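Local structure of beta-glycosidase (Bacteroides caccae, 6T2R) at residues T94-F105 / I226-L236. The protein hydrolyses glycosidic bonds as a family 16 glycoside hydrolase of a gut bacterium, probably as an endo-acting O-glycanase that helps initiate mucin breakdown. Sequence-based numbering, arbitrary orientation.
Sequences TGGLWTKDKRAF and IPQYLLIDMQL
L97 and I232 form a hydrogen-bonded pair between two antiparallel strands of the beta-sandwich (jelly-roll) fold of glycoside hydrolase family 16; L97 N reaches I232 O at 2.9 Å, and I232 N returns to L97 O. In the neighbouring non-hydrogen-bonded pair G96/D233, D233 CB lies 3.4 Å from G96 CA. The ladder extends through M234 N to G95 O and T99 N to L230 O, is interrupted where 100-104 loop out, and resumes with F105 and Q228 bonded in both directions.

The T99 hydroxyl bridges that break. With OG1 between its own backbone N and carbonyl carbon (chi1 66°), T99 OG1 accepts L230 N at 3.0 Å along a nearly straight bond and donates to R103 O at 2.7 Å, in that carbonyl's plane. Its loop is also tied by T99 O, which receives both K102 N and R103 N.

Aromatic and apolar contacts divide between the two faces. L97, I232 and L230 share a face, on which I232 and L230 touch V258 of strand 251-263, and F105 sets CE1 3.8 Å from L230 CB. On the sheet face that carries W98 and L231, the edge of Y229 meets the indole face in an offset edge-to-face pair, planes at 87°, while L231 CD2 lies at the indole edge. K100 runs beside Y229: its CB sits over the phenol face, 3.8 Å from the centroid, and the bent chain brings CE to 3.2 Å from Y229 OH.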
loop_
_atom_site.group_PDB
_atom_site.type_symbol
_atom_site.label_atom_id
_atom_site.label_comp_id
_atom_site.label_asym_id
_atom_site.label_seq_id
_atom_site.Cartn_x
_atom_site.Cartn_y
_atom_site.Cartn_z
ATOM N N THR A 94 -14.533 3.737 -5.556
ATOM C CA THR A 94 -13.665 3.538 -4.371
ATOM C C THR A 94 -12.822 4.790 -4.160
ATOM O O THR A 94 -12.545 5.512 -5.151
ATOM C CB THR A 94 -12.774 2.290 -4.487
ATOM O OG1 THR A 94 -11.914 2.470 -5.623
ATOM C CG2 THR A 94 -13.575 1.009 -4.572
ATOM N N GLY A 95 -12.474 5.038 -2.900
ATOM C CA GLY A 95 -11.571 6.134 -2.504
ATOM C C GLY A 95 -10.162 5.601 -2.321
ATOM O O GLY A 95 -10.009 4.426 -1.888
ATOM N N GLY A 96 -9.180 6.425 -2.679
ATOM C CA GLY A 96 -7.741 6.161 -2.542
ATOM C C GLY A 96 -6.958 7.457 -2.467
ATOM O O GLY A 96 -7.406 8.461 -3.060
ATOM N N LEU A 97 -5.879 7.444 -1.679
ATOM C CA LEU A 97 -4.906 8.544 -1.583
ATOM C C LEU A 97 -3.521 8.027 -1.985
ATOM O O LEU A 97 -3.204 6.850 -1.677
ATOM C CB LEU A 97 -4.860 9.071 -0.156
ATOM C CG LEU A 97 -6.120 9.741 0.398
ATOM C CD1 LEU A 97 -5.805 10.285 1.786
ATOM C CD2 LEU A 97 -6.628 10.879 -0.476
ATOM N N TRP A 98 -2.710 8.895 -2.599
ATOM C CA TRP A 98 -1.287 8.600 -2.891
ATOM C C TRP A 98 -0.411 9.826 -2.650
ATOM O O TRP A 98 -0.921 10.962 -2.529
ATOM C CB TRP A 98 -1.110 7.994 -4.283
ATOM C CG TRP A 98 -1.454 8.856 -5.461
ATOM C CD1 TRP A 98 -1.555 10.217 -5.535
ATOM C CD2 TRP A 98 -1.640 8.371 -6.799
ATOM N NE1 TRP A 98 -1.833 10.600 -6.816
ATOM C CE2 TRP A 98 -1.899 9.491 -7.612
ATOM C CE3 TRP A 98 -1.614 7.095 -7.372
ATOM C CZ2 TRP A 98 -2.119 9.378 -8.977
ATOM C CZ3 TRP A 98 -1.858 6.979 -8.721
ATOM C CH2 TRP A 98 -2.094 8.109 -9.513
ATOM N N THR A 99 0.859 9.575 -2.429
ATOM C CA THR A 99 1.840 10.637 -2.119
ATOM C C THR A 99 2.598 10.992 -3.396
ATOM O O THR A 99 3.613 11.694 -3.267
ATOM C CB THR A 99 2.875 10.238 -1.063
ATOM O OG1 THR A 99 3.739 9.194 -1.527
ATOM C CG2 THR A 99 2.232 9.862 0.243
ATOM N N LYS A 100 2.139 10.489 -4.544
ATOM C CA LYS A 100 2.784 10.769 -5.834
ATOM C C LYS A 100 2.998 12.281 -5.966
ATOM O O LYS A 100 2.062 13.028 -5.738
ATOM C CB LYS A 100 1.951 10.280 -7.017
ATOM C CG LYS A 100 2.621 10.525 -8.373
ATOM C CD LYS A 100 1.722 10.263 -9.561
ATOM C CE LYS A 100 1.368 8.805 -9.672
ATOM N NZ LYS A 100 0.869 8.480 -11.021
ATOM N N ASP A 101 4.200 12.676 -6.363
ATOM C CA ASP A 101 4.589 14.067 -6.681
ATOM C C ASP A 101 4.605 14.899 -5.401
ATOM O O ASP A 101 4.890 16.071 -5.547
ATOM C CB ASP A 101 3.681 14.683 -7.754
ATOM C CG ASP A 101 3.761 13.977 -9.118
ATOM O OD1 ASP A 101 4.885 13.698 -9.559
ATOM O OD2 ASP A 101 2.701 13.653 -9.715
ATOM N N LYS A 102 4.355 14.328 -4.213
ATOM C CA LYS A 102 4.312 15.127 -2.947
ATOM C C LYS A 102 5.254 14.590 -1.866
ATOM O O LYS A 102 5.881 15.414 -1.202
ATOM C CB LYS A 102 2.882 15.186 -2.402
ATOM C CG LYS A 102 1.933 16.010 -3.261
ATOM C CD LYS A 102 0.496 16.128 -2.762
ATOM C CE LYS A 102 -0.230 17.178 -3.573
ATOM N NZ LYS A 102 -1.662 17.177 -3.263
ATOM N N ARG A 103 5.276 13.286 -1.581
ATOM C CA ARG A 103 6.236 12.776 -0.588
ATOM C C ARG A 103 6.873 11.466 -1.083
ATOM O O ARG A 103 6.153 10.490 -1.411
ATOM C CB ARG A 103 5.595 12.621 0.792
ATOM C CG ARG A 103 6.571 11.935 1.744
ATOM C CD ARG A 103 6.150 12.030 3.181
ATOM N NE ARG A 103 6.317 13.401 3.616
ATOM C CZ ARG A 103 7.410 13.894 4.196
ATOM N NH1 ARG A 103 8.447 13.109 4.434
ATOM N NH2 ARG A 103 7.459 15.174 4.547
ATOM N N ALA A 104 8.188 11.440 -1.071
ATOM C CA ALA A 104 9.018 10.289 -1.481
ATOM C C ALA A 104 9.472 9.554 -0.224
ATOM O O ALA A 104 9.916 10.215 0.689
ATOM C CB ALA A 104 10.197 10.785 -2.282
ATOM N N PHE A 105 9.397 8.233 -0.213
ATOM C CA PHE A 105 10.017 7.405 0.839
ATOM C C PHE A 105 11.321 6.829 0.290
ATOM O O PHE A 105 11.252 6.195 -0.770
ATOM C CB PHE A 105 9.012 6.357 1.284
ATOM C CG PHE A 105 7.763 6.992 1.836
ATOM C CD1 PHE A 105 6.771 7.453 0.988
ATOM C CD2 PHE A 105 7.594 7.148 3.201
ATOM C CE1 PHE A 105 5.642 8.080 1.482
ATOM C CE2 PHE A 105 6.436 7.723 3.704
ATOM C CZ PHE A 105 5.480 8.215 2.837
ATOM N N ILE A 226 14.986 2.404 -4.483
ATOM C CA ILE A 226 14.776 3.672 -5.206
ATOM C C ILE A 226 13.658 4.362 -4.442
ATOM O O ILE A 226 12.845 3.705 -3.797
ATOM C CB ILE A 226 14.393 3.454 -6.687
ATOM C CG1 ILE A 226 13.117 2.612 -6.844
ATOM C CG2 ILE A 226 15.558 2.878 -7.483
ATOM C CD1 ILE A 226 12.720 2.400 -8.312
ATOM N N PRO A 227 13.572 5.699 -4.524
ATOM C CA PRO A 227 12.518 6.423 -3.832
ATOM C C PRO A 227 11.136 5.893 -4.234
ATOM O O PRO A 227 10.907 5.643 -5.412
ATOM C CB PRO A 227 12.697 7.855 -4.334
ATOM C CG PRO A 227 14.148 7.927 -4.727
ATOM C CD PRO A 227 14.435 6.577 -5.335
ATOM N N GLN A 228 10.238 5.806 -3.251
ATOM C CA GLN A 228 8.884 5.230 -3.389
ATOM C C GLN A 228 7.854 6.331 -3.147
ATOM O O GLN A 228 8.156 7.269 -2.366
ATOM C CB GLN A 228 8.748 4.080 -2.378
ATOM C CG GLN A 228 9.856 3.029 -2.507
ATOM C CD GLN A 228 9.602 2.086 -3.659
ATOM O OE1 GLN A 228 8.463 1.686 -3.890
ATOM N NE2 GLN A 228 10.654 1.758 -4.418
ATOM N N TYR A 229 6.673 6.209 -3.755
ATOM C CA TYR A 229 5.447 6.868 -3.240
ATOM C C TYR A 229 4.491 5.786 -2.724
ATOM O O TYR A 229 4.553 4.611 -3.181
ATOM C CB TYR A 229 4.847 7.812 -4.275
ATOM C CG TYR A 229 4.055 7.217 -5.419
ATOM C CD1 TYR A 229 2.680 7.118 -5.342
ATOM C CD2 TYR A 229 4.664 6.846 -6.610
ATOM C CE1 TYR A 229 1.925 6.632 -6.400
ATOM C CE2 TYR A 229 3.925 6.358 -7.676
ATOM C CZ TYR A 229 2.552 6.276 -7.578
ATOM O OH TYR A 229 1.799 5.836 -8.619
ATOM N N LEU A 230 3.629 6.193 -1.790
ATOM C CA LEU A 230 2.739 5.304 -1.009
ATOM C C LEU A 230 1.315 5.502 -1.504
ATOM O O LEU A 230 0.940 6.651 -1.747
ATOM C CB LEU A 230 2.828 5.716 0.457
ATOM C CG LEU A 230 1.903 4.951 1.386
ATOM C CD1 LEU A 230 2.115 3.436 1.299
ATOM C CD2 LEU A 230 2.113 5.434 2.810
ATOM N N LEU A 231 0.628 4.407 -1.737
ATOM C CA LEU A 231 -0.793 4.328 -2.139
ATOM C C LEU A 231 -1.515 3.574 -1.020
ATOM O O LEU A 231 -1.006 2.483 -0.577
ATOM C CB LEU A 231 -0.937 3.559 -3.466
ATOM C CG LEU A 231 -0.157 4.106 -4.670
ATOM C CD1 LEU A 231 1.272 3.542 -4.709
ATOM C CD2 LEU A 231 -0.857 3.751 -5.969
ATOM N N ILE A 232 -2.671 4.088 -0.645
ATOM C CA ILE A 232 -3.638 3.472 0.305
ATOM C C ILE A 232 -5.014 3.623 -0.330
ATOM O O ILE A 232 -5.392 4.786 -0.602
ATOM C CB ILE A 232 -3.603 4.128 1.697
ATOM C CG1 ILE A 232 -2.193 4.118 2.286
ATOM C CG2 ILE A 232 -4.609 3.404 2.585
ATOM C CD1 ILE A 232 -2.010 4.908 3.556
ATOM N N ASP A 233 -5.696 2.528 -0.658
ATOM C CA ASP A 233 -6.914 2.708 -1.478
ATOM C C ASP A 233 -7.795 1.481 -1.371
ATOM O O ASP A 233 -7.271 0.355 -1.367
ATOM C CB ASP A 233 -6.555 3.026 -2.942
ATOM C CG ASP A 233 -5.887 1.865 -3.667
ATOM O OD1 ASP A 233 -4.693 1.605 -3.399
ATOM O OD2 ASP A 233 -6.594 1.192 -4.436
ATOM N N MET A 234 -9.090 1.748 -1.249
ATOM C CA MET A 234 -10.163 0.757 -1.386
ATOM C C MET A 234 -10.221 0.370 -2.863
ATOM O O MET A 234 -9.911 1.214 -3.754
ATOM C CB MET A 234 -11.504 1.328 -0.909
ATOM C CG MET A 234 -12.671 0.351 -0.989
ATOM S SD MET A 234 -12.364 -1.230 -0.210
ATOM C CE MET A 234 -12.308 -0.781 1.524
ATOM N N GLN A 235 -10.581 -0.884 -3.081
ATOM C CA GLN A 235 -10.616 -1.531 -4.399
ATOM C C GLN A 235 -11.826 -2.467 -4.358
ATOM O O GLN A 235 -12.081 -3.100 -3.283
ATOM C CB GLN A 235 -9.281 -2.248 -4.662
ATOM C CG GLN A 235 -8.111 -1.292 -4.792
ATOM C CD GLN A 235 -6.746 -1.922 -4.961
ATOM O OE1 GLN A 235 -6.549 -3.135 -4.880
ATOM N NE2 GLN A 235 -5.779 -1.066 -5.136
ATOM N N LEU A 236 -12.541 -2.550 -5.478
ATOM C CA LEU A 236 -13.734 -3.431 -5.622
ATOM C C LEU A 236 -13.701 -4.151 -6.977
ATOM O O LEU A 236 -13.637 -3.452 -8.019
ATOM C CB LEU A 236 -15.004 -2.577 -5.488
ATOM C CG LEU A 236 -15.398 -2.185 -4.065
ATOM C CD1 LEU A 236 -16.579 -1.206 -4.087
ATOM C CD2 LEU A 236 -15.726 -3.416 -3.228
#